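Local atomic coordinates of beta-lactamase (Sebaldella termitidis, PDB entry 6N1N), a protein that probably hydrolyses beta-lactam antibiotics to substituted beta-amino acids, as a class D beta-lactamase linked to antibiotic resistance. Residues A[11-16]-A[36-41]; A[23-28]-A[216-221]. All blocks are in the same frame, centred on the assembly; numbering follows the deposited sequence.

Interaction 1. Residues A[11-16]-A[36-41]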
ATOM      1  N   ASN A  11       9.195   1.044  22.484  1.00 30.45           N
ATOM      2  CA  ASN A  11      10.333   0.694  21.650  1.00 35.48           C
ATOM      3  C   ASN A  11      10.038   0.973  20.190  1.00 27.76           C
ATOM      4  O   ASN A  11      10.966   1.221  19.409  1.00 28.06           O
ATOM      5  CB  ASN A  11      10.714  -0.771  21.829  1.00 44.16           C
ATOM      6  CG  ASN A  11      11.320  -1.049  23.181  1.00 57.05           C
ATOM      7  OD1 ASN A  11      11.146  -0.278  24.126  1.00 63.32           O
ATOM      8  ND2 ASN A  11      12.038  -2.156  23.284  1.00 66.82           N
ATOM      9  N   LEU A  12       8.759   0.950  19.795  1.00 19.36           N
ATOM     10  CA  LEU A  12       8.458   1.262  18.405  1.00 15.49           C
ATOM     11  C   LEU A  12       8.666   2.745  18.128  1.00 19.08           C
ATOM     12  O   LEU A  12       9.228   3.115  17.086  1.00 16.06           O
ATOM     13  CB  LEU A  12       7.042   0.838  18.050  1.00 19.30           C
ATOM     14  CG  LEU A  12       6.770  -0.679  18.053  1.00 19.79           C
ATOM     15  CD1 LEU A  12       5.396  -0.944  17.515  1.00 18.57           C
ATOM     16  CD2 LEU A  12       7.826  -1.446  17.255  1.00 25.55           C
ATOM     17  N   GLN A  13       8.195   3.612  19.023  1.00 18.24           N
ATOM     18  CA  GLN A  13       8.437   5.038  18.836  1.00 19.82           C
ATOM     19  C   GLN A  13       9.921   5.359  18.790  1.00 17.76           C
ATOM     20  O   GLN A  13      10.336   6.291  18.092  1.00 18.82           O
ATOM     21  CB  GLN A  13       7.778   5.847  19.947  1.00 21.90           C
ATOM     22  CG  GLN A  13       7.959   7.350  19.755  1.00 17.08           C
ATOM     23  CD  GLN A  13       7.250   7.845  18.520  1.00 16.33           C
ATOM     24  OE1 GLN A  13       6.118   7.453  18.251  1.00 19.70           O
ATOM     25  NE2 GLN A  13       7.913   8.706  17.754  1.00 24.58           N
ATOM     26  N   LYS A  14      10.736   4.622  19.541  1.00 22.88           N
ATOM     27  CA  LYS A  14      12.175   4.856  19.534  1.00 23.26           C
ATOM     28  C   LYS A  14      12.773   4.733  18.136  1.00 24.80           C
ATOM     29  O   LYS A  14      13.743   5.431  17.827  1.00 21.59           O
ATOM     30  CB  LYS A  14      12.843   3.879  20.507  1.00 33.07           C
ATOM     31  CG  LYS A  14      14.368   3.846  20.468  1.00 52.63           C
ATOM     32  CD  LYS A  14      14.920   2.557  21.105  1.00 71.90           C
ATOM     33  CE  LYS A  14      14.546   1.300  20.294  1.00 76.91           C
ATOM     34  NZ  LYS A  14      14.987   0.022  20.937  1.00 75.31           N
ATOM     35  N   ILE A  15      12.236   3.857  17.282  1.00 18.61           N
ATOM     36  CA  ILE A  15      12.808   3.718  15.946  1.00 18.21           C
ATOM     37  C   ILE A  15      12.587   4.995  15.157  1.00 17.14           C
ATOM     38  O   ILE A  15      13.452   5.434  14.384  1.00 18.72           O
ATOM     39  CB  ILE A  15      12.202   2.509  15.202  1.00 23.89           C
ATOM     40  CG1 ILE A  15      12.435   1.211  15.973  1.00 24.75           C
ATOM     41  CG2 ILE A  15      12.792   2.426  13.786  1.00 26.21           C
ATOM     42  CD1 ILE A  15      11.522   0.071  15.516  1.00 34.73           C
ATOM     43  N   PHE A  16      11.436   5.625  15.349  1.00 14.28           N
ATOM     44  CA  PHE A  16      11.175   6.890  14.678  1.00 17.55           C
ATOM     45  C   PHE A  16      12.087   7.976  15.217  1.00 20.67           C
ATOM     46  O   PHE A  16      12.726   8.707  14.449  1.00 19.58           O
ATOM     47  CB  PHE A  16       9.690   7.233  14.825  1.00 12.24           C
ATOM     48  CG  PHE A  16       8.820   6.407  13.923  1.00 18.08           C
ATOM     49  CD1 PHE A  16       8.258   6.952  12.769  1.00 19.61           C
ATOM     50  CD2 PHE A  16       8.616   5.073  14.190  1.00 15.42           C
ATOM     51  CE1 PHE A  16       7.488   6.182  11.932  1.00 15.77           C
ATOM     52  CE2 PHE A  16       7.856   4.273  13.346  1.00 18.56           C
ATOM     53  CZ  PHE A  16       7.288   4.811  12.226  1.00 13.81           C
ATOM     54  N   ILE A  36      -1.745  -2.703  17.398  1.00 10.14           N
ATOM     55  CA  ILE A  36      -0.473  -2.226  17.935  1.00 10.47           C
ATOM     56  C   ILE A  36      -0.161  -0.877  17.296  1.00 11.47           C
ATOM     57  O   ILE A  36      -0.026  -0.793  16.064  1.00 11.41           O
ATOM     58  CB  ILE A  36       0.662  -3.211  17.637  1.00 13.14           C
ATOM     59  CG1 ILE A  36       0.349  -4.598  18.187  1.00 17.14           C
ATOM     60  CG2 ILE A  36       1.961  -2.732  18.230  1.00 17.10           C
ATOM     61  CD1 ILE A  36       1.044  -5.695  17.424  1.00 20.80           C
ATOM     62  N   TYR A  37       0.008   0.155  18.129  1.00 10.69           N
ATOM     63  CA  TYR A  37       0.286   1.497  17.646  1.00 10.66           C
ATOM     64  C   TYR A  37       1.596   2.038  18.202  1.00 13.83           C
ATOM     65  O   TYR A  37       1.846   1.947  19.405  1.00 15.76           O
ATOM     66  CB  TYR A  37      -0.789   2.495  18.047  1.00 11.87           C
ATOM     67  CG  TYR A  37      -2.196   2.171  17.644  1.00 11.20           C
ATOM     68  CD1 TYR A  37      -2.632   2.443  16.364  1.00 12.07           C
ATOM     69  CD2 TYR A  37      -3.110   1.659  18.569  1.00 12.43           C
ATOM     70  CE1 TYR A  37      -3.935   2.183  15.994  1.00 16.11           C
ATOM     71  CE2 TYR A  37      -4.418   1.394  18.205  1.00 11.51           C
ATOM     72  CZ  TYR A  37      -4.813   1.661  16.913  1.00 11.33           C
ATOM     73  OH  TYR A  37      -6.114   1.432  16.542  1.00 17.82           O
ATOM     74  N   SER A  38       2.419   2.653  17.342  1.00 10.38           N
ATOM     75  CA  SER A  38       3.471   3.515  17.886  1.00 11.67           C
ATOM     76  C   SER A  38       2.905   4.877  18.260  1.00 13.71           C
ATOM     77  O   SER A  38       3.413   5.539  19.172  1.00 16.08           O
ATOM     78  CB  SER A  38       4.632   3.672  16.900  1.00 16.24           C
ATOM     79  OG  SER A  38       4.277   4.356  15.702  1.00 12.85           O
ATOM     80  N   ASN A  39       1.834   5.297  17.581  1.00 14.00           N
ATOM     81  CA  ASN A  39       1.180   6.561  17.903  1.00 15.19           C
ATOM     82  C   ASN A  39      -0.260   6.458  17.402  1.00 15.32           C
ATOM     83  O   ASN A  39      -0.524   6.646  16.207  1.00 15.80           O
ATOM     84  CB  ASN A  39       1.887   7.744  17.282  1.00 18.42           C
ATOM     85  CG  ASN A  39       1.276   9.059  17.731  1.00 24.27           C
ATOM     86  OD1 ASN A  39       0.224   9.458  17.244  1.00 22.40           O
ATOM     87  ND2 ASN A  39       1.924   9.717  18.677  1.00 25.30           N
ATOM     88  N   GLU A  40      -1.174   6.138  18.317  1.00 16.64           N
ATOM     89  CA  GLU A  40      -2.540   5.862  17.901  1.00 12.77           C
ATOM     90  C   GLU A  40      -3.205   7.054  17.213  1.00 14.44           C
ATOM     91  O   GLU A  40      -4.000   6.862  16.285  1.00 15.36           O
ATOM     92  CB  GLU A  40      -3.366   5.409  19.113  1.00 15.79           C
ATOM     93  CG  GLU A  40      -4.821   5.211  18.777  1.00 27.74           C
ATOM     94  CD  GLU A  40      -5.573   4.484  19.865  1.00 34.85           C
ATOM     95  OE1 GLU A  40      -4.984   4.271  20.947  1.00 20.72           O
ATOM     96  OE2 GLU A  40      -6.747   4.130  19.624  1.00 34.52           O
ATOM     97  N   GLU A  41      -2.901   8.290  17.626  1.00 19.62           N
ATOM     98  CA  GLU A  41      -3.597   9.408  16.995  1.00 23.95           C
ATOM     99  C   GLU A  41      -3.149   9.602  15.548  1.00 21.02           C
ATOM    100  O   GLU A  41      -3.966   9.985  14.704  1.00 17.80           O
ATOM    101  CB  GLU A  41      -3.403  10.683  17.816  1.00 36.85           C
ATOM    102  CG  GLU A  41      -3.966  10.586  19.253  1.00 60.40           C
ATOM    103  CD  GLU A  41      -5.341   9.905  19.344  1.00 77.36           C
ATOM    104  OE1 GLU A  41      -6.197  10.132  18.462  1.00 80.90           O
ATOM    105  OE2 GLU A  41      -5.563   9.134  20.306  1.00 81.77           O
TER
HETATM  106  O   HOH W   1       5.028   6.856  16.097  1.00 14.74           O
HETATM  107  O   HOH W   2       4.161   8.099  20.061  1.00 25.92           O

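Interaction 2. Residues A[23-28]-A[216-221]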
ATOM      1  N   GLY A  23       5.456  10.400  12.064  1.00 15.78           N
ATOM      2  CA  GLY A  23       4.640   9.340  11.509  1.00 18.21           C
ATOM      3  C   GLY A  23       4.587   8.182  12.483  1.00 17.21           C
ATOM      4  O   GLY A  23       4.901   8.327  13.670  1.00 14.66           O
ATOM      5  N   SER A  24       4.227   7.015  11.966  1.00 11.77           N
ATOM      6  CA  SER A  24       3.945   5.915  12.872  1.00 13.80           C
ATOM      7  C   SER A  24       3.942   4.596  12.133  1.00 11.47           C
ATOM      8  O   SER A  24       3.885   4.527  10.893  1.00  8.81           O
ATOM      9  CB  SER A  24       2.600   6.119  13.558  1.00 12.94           C
ATOM     10  OG  SER A  24       1.574   6.182  12.597  1.00 15.49           O
ATOM     11  N   VAL A  25       3.959   3.529  12.940  1.00 12.11           N
ATOM     12  CA  VAL A  25       3.722   2.167  12.502  1.00 11.23           C
ATOM     13  C   VAL A  25       2.482   1.666  13.226  1.00 11.73           C
ATOM     14  O   VAL A  25       2.347   1.859  14.438  1.00 10.43           O
ATOM     15  CB  VAL A  25       4.925   1.259  12.791  1.00 12.40           C
ATOM     16  CG1 VAL A  25       5.318   1.334  14.230  1.00 14.69           C
ATOM     17  CG2 VAL A  25       4.608  -0.192  12.423  1.00 17.38           C
ATOM     18  N   THR A  26       1.569   1.085  12.467  1.00  7.47           N
ATOM     19  CA  THR A  26       0.342   0.475  12.968  1.00  8.62           C
ATOM     20  C   THR A  26       0.307  -0.959  12.461  1.00  8.58           C
ATOM     21  O   THR A  26       0.517  -1.204  11.273  1.00  7.78           O
ATOM     22  CB  THR A  26      -0.900   1.254  12.475  1.00  9.47           C
ATOM     23  OG1 THR A  26      -0.784   2.621  12.879  1.00 12.70           O
ATOM     24  CG2 THR A  26      -2.194   0.668  13.026  1.00  9.89           C
ATOM     25  N   ILE A  27       0.018  -1.912  13.362  1.00  9.44           N
ATOM     26  CA  ILE A  27      -0.043  -3.320  13.030  1.00 11.02           C
ATOM     27  C   ILE A  27      -1.307  -3.905  13.642  1.00 12.42           C
ATOM     28  O   ILE A  27      -1.709  -3.527  14.748  1.00 12.00           O
ATOM     29  CB  ILE A  27       1.223  -4.042  13.533  1.00  9.81           C
ATOM     30  CG1 ILE A  27       2.456  -3.584  12.751  1.00 12.81           C
ATOM     31  CG2 ILE A  27       1.082  -5.562  13.420  1.00 11.91           C
ATOM     32  CD1 ILE A  27       3.753  -3.906  13.434  1.00 12.70           C
ATOM     33  N   TYR A  28      -1.945  -4.814  12.908  1.00 10.15           N
ATOM     34  CA  TYR A  28      -3.089  -5.571  13.408  1.00 10.05           C
ATOM     35  C   TYR A  28      -2.759  -7.054  13.362  1.00  8.54           C
ATOM     36  O   TYR A  28      -2.504  -7.609  12.288  1.00  9.20           O
ATOM     37  CB  TYR A  28      -4.339  -5.285  12.593  1.00  9.38           C
ATOM     38  CG  TYR A  28      -5.575  -6.022  13.085  1.00  9.35           C
ATOM     39  CD1 TYR A  28      -6.202  -5.641  14.251  1.00 14.32           C
ATOM     40  CD2 TYR A  28      -6.097  -7.069  12.368  1.00  8.95           C
ATOM     41  CE1 TYR A  28      -7.330  -6.303  14.700  1.00 11.45           C
ATOM     42  CE2 TYR A  28      -7.233  -7.731  12.790  1.00  8.94           C
ATOM     43  CZ  TYR A  28      -7.850  -7.348  13.956  1.00  9.88           C
ATOM     44  OH  TYR A  28      -8.983  -8.000  14.409  1.00 12.34           O
ATOM     45  N   PHE A 216      -0.181  -4.352   8.303  1.00 10.39           N
ATOM     46  CA  PHE A 216       0.647  -3.231   8.728  1.00 11.56           C
ATOM     47  C   PHE A 216       0.493  -2.019   7.826  1.00  9.24           C
ATOM     48  O   PHE A 216       0.215  -2.124   6.638  1.00  8.78           O
ATOM     49  CB  PHE A 216       2.146  -3.617   8.804  1.00 10.20           C
ATOM     50  CG  PHE A 216       2.752  -4.022   7.493  1.00  9.18           C
ATOM     51  CD1 PHE A 216       3.369  -3.104   6.665  1.00  9.41           C
ATOM     52  CD2 PHE A 216       2.704  -5.331   7.088  1.00  9.40           C
ATOM     53  CE1 PHE A 216       3.917  -3.492   5.451  1.00 10.70           C
ATOM     54  CE2 PHE A 216       3.254  -5.725   5.890  1.00 11.28           C
ATOM     55  CZ  PHE A 216       3.852  -4.791   5.064  1.00  8.53           C
ATOM     56  N   ALA A 217       0.672  -0.855   8.423  1.00  8.13           N
ATOM     57  CA  ALA A 217       0.737   0.385   7.665  1.00  7.51           C
ATOM     58  C   ALA A 217       1.769   1.258   8.363  1.00  7.71           C
ATOM     59  O   ALA A 217       1.554   1.711   9.483  1.00  9.21           O
ATOM     60  CB  ALA A 217      -0.623   1.087   7.583  1.00  7.74           C
ATOM     61  N   VAL A 218       2.910   1.405   7.717  1.00  9.01           N
ATOM     62  CA  VAL A 218       3.978   2.275   8.162  1.00 10.29           C
ATOM     63  C   VAL A 218       3.867   3.548   7.345  1.00  8.32           C
ATOM     64  O   VAL A 218       3.692   3.502   6.121  1.00 11.91           O
ATOM     65  CB  VAL A 218       5.348   1.604   7.957  1.00 11.06           C
ATOM     66  CG1 VAL A 218       6.477   2.626   8.096  1.00 16.03           C
ATOM     67  CG2 VAL A 218       5.538   0.476   8.913  1.00 15.70           C
ATOM     68  N   ARG A 219       3.915   4.688   8.009  1.00 11.08           N
ATOM     69  CA  ARG A 219       3.843   5.945   7.281  1.00 11.67           C
ATOM     70  C   ARG A 219       4.784   6.932   7.943  1.00 13.81           C
ATOM     71  O   ARG A 219       4.513   7.441   9.042  1.00 14.62           O
ATOM     72  CB  ARG A 219       2.429   6.491   7.208  1.00  9.42           C
ATOM     73  CG  ARG A 219       2.359   7.654   6.253  1.00 17.19           C
ATOM     74  CD  ARG A 219       0.981   8.236   6.137  1.00 16.62           C
ATOM     75  NE  ARG A 219       0.444   8.723   7.404  1.00 13.03           N
ATOM     76  CZ  ARG A 219      -0.842   9.009   7.603  1.00 18.87           C
ATOM     77  NH1 ARG A 219      -1.752   8.860   6.623  1.00 14.60           N
ATOM     78  NH2 ARG A 219      -1.220   9.432   8.800  1.00 17.63           N
ATOM     79  N   ILE A 220       5.852   7.224   7.235  1.00 14.70           N
ATOM     80  CA  ILE A 220       6.905   8.109   7.683  1.00  9.93           C
ATOM     81  C   ILE A 220       6.579   9.512   7.222  1.00 11.57           C
ATOM     82  O   ILE A 220       6.193   9.723   6.062  1.00 13.95           O
ATOM     83  CB  ILE A 220       8.257   7.652   7.110  1.00 11.38           C
ATOM     84  CG1 ILE A 220       8.594   6.270   7.677  1.00 14.07           C
ATOM     85  CG2 ILE A 220       9.358   8.678   7.368  1.00 18.59           C
ATOM     86  CD1 ILE A 220       9.697   5.579   6.925  1.00 19.52           C
ATOM     87  N   ILE A 221       6.727  10.469   8.131  1.00 13.49           N
ATOM     88  CA  ILE A 221       6.639  11.882   7.810  1.00 13.38           C
ATOM     89  C   ILE A 221       8.041  12.447   7.946  1.00 17.71           C
ATOM     90  O   ILE A 221       8.691  12.263   8.977  1.00 16.44           O
ATOM     91  CB  ILE A 221       5.662  12.631   8.732  1.00 14.62           C
ATOM     92  CG1 ILE A 221       4.295  11.957   8.735  1.00 20.74           C
ATOM     93  CG2 ILE A 221       5.585  14.104   8.326  1.00 19.35           C
ATOM     94  CD1 ILE A 221       3.626  11.906   7.380  1.00 23.12           C
TER
HETATM   95  O   HOH W   3       0.638   3.986  11.056  1.00 11.19           O

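Interaction 1. Residues A[11-16]-A[36-41]
The carboxamide oxygen of Gln13 receives two water protons, and both waters lead on to the turn around Ser38. One water accepts a hydrogen bond from Ser38 OG (2.6 Å), while OG in turn accepts a bond from Val25 N. The other donates to Gln13 OE1 (2.7 Å) and to Ser38 O (2.8 Å), and accepts from Asn39 ND2. It thereby bridges two acceptors, Gln13 OE1 and Ser38 O, that stand 3.4 Å apart and cannot bond each other. With CG anti to the backbone N (chi1 -178°) and a bend at chi2, the Gln13 chain brings OE1 to this water pair; NE2 bonds Asp17 on the same helix, which helps fix the amide's rotation. Beside the waters the contact turns apolar: Leu12 CB meets Ser38 CB at 3.9 Å, and Leu12 CD1 touches Ile36 CG2, also at 3.9 Å, where the two side chains cross at about a right angle. Leu12 further touches Ala242 of helix 228-245, so the N-terminal and C-terminal helices pack together beside the sheet. With no direct hydrogen bond between the segments, the polar link of helix 11-18 to the Ser38 turn depends on the two waters, and Leu12 supplies the apolar part.

Interaction 2. Residues A[23-28]-A[216-221]
Val25 CG2 and Val218 CG2 meet at 3.7 Å, the closest side-chain contact on the tightly packed face of this strand pair. In Val25 the touching methyl lies anti to the backbone N; in Val218 it stands beside the backbone N, and the two branches lean into each other obliquely. Next along the same face, Ile27 CG1 rests on Phe216 CB at 4.0 Å. The Phe216 ring then leads away, because CG sits between the backbone N and carbonyl carbon (chi1 63°), and it meets Phe243 edge-to-face. Phe243 and Thr239, both of helix 228-245, cover this face. Strands 22-29 and 212-222 are central neighbours in the antiparallel part of the sheet that, with its flanking helices, forms the alpha/beta portion of the penicillin-recognising fold. Ser24 with Arg219 and Thr26 with Ala217 are the hydrogen-bonded pairs; Arg219 N to Ser24 O is the straightest bond, 2.9 Å with 170° at the hydrogen. At one end Gly23 has a positive phi (91°), and its CA comes within 3.1 Å of Arg219 O in a CA-H...O contact, an approach that its lack of a side chain permits. The other face, carrying Ser24, Thr26, Ala217 and Arg219, is looser and more polar, though still buried. Here a water links groups that do not touch directly, donating to Ser24 OG at 2.8 Å. It also donates to Ala217 O and bonds Thr26 OG1 at 2.7 Å. Ala217 O thus takes both this water and Thr26 N. Asp42 bonds Ser24 OG, Ser43 bonds Thr26 OG1, and the Arg219 guanidinium reaches Ile45 O through NH2.

In the fold
The centres of interactions 1 and 2 lie about 8 Å apart, and their segments alternate along the chain: 11-16, 23-28, 36-41, then 216-221 far later. Helix 11-18 leads into strand 22-29, which is followed by strand 34-37, its antiparallel neighbour in the sheet; strand 212-222 lines the other edge of 22-29. Strand 22-29 is therefore the shared element, joined to segment 36-41 through a probable hydrogen bond from Ile36 N to Ile27 O (2.8 Å), while Phe16 CZ of the helix packs on Ser24 C at 3.4 Å. Together the contacts tie the N-terminal elements of the enzyme to its C-terminal strand and helix, away from the predicted acylated Ser51 and the carboxylated Lys54.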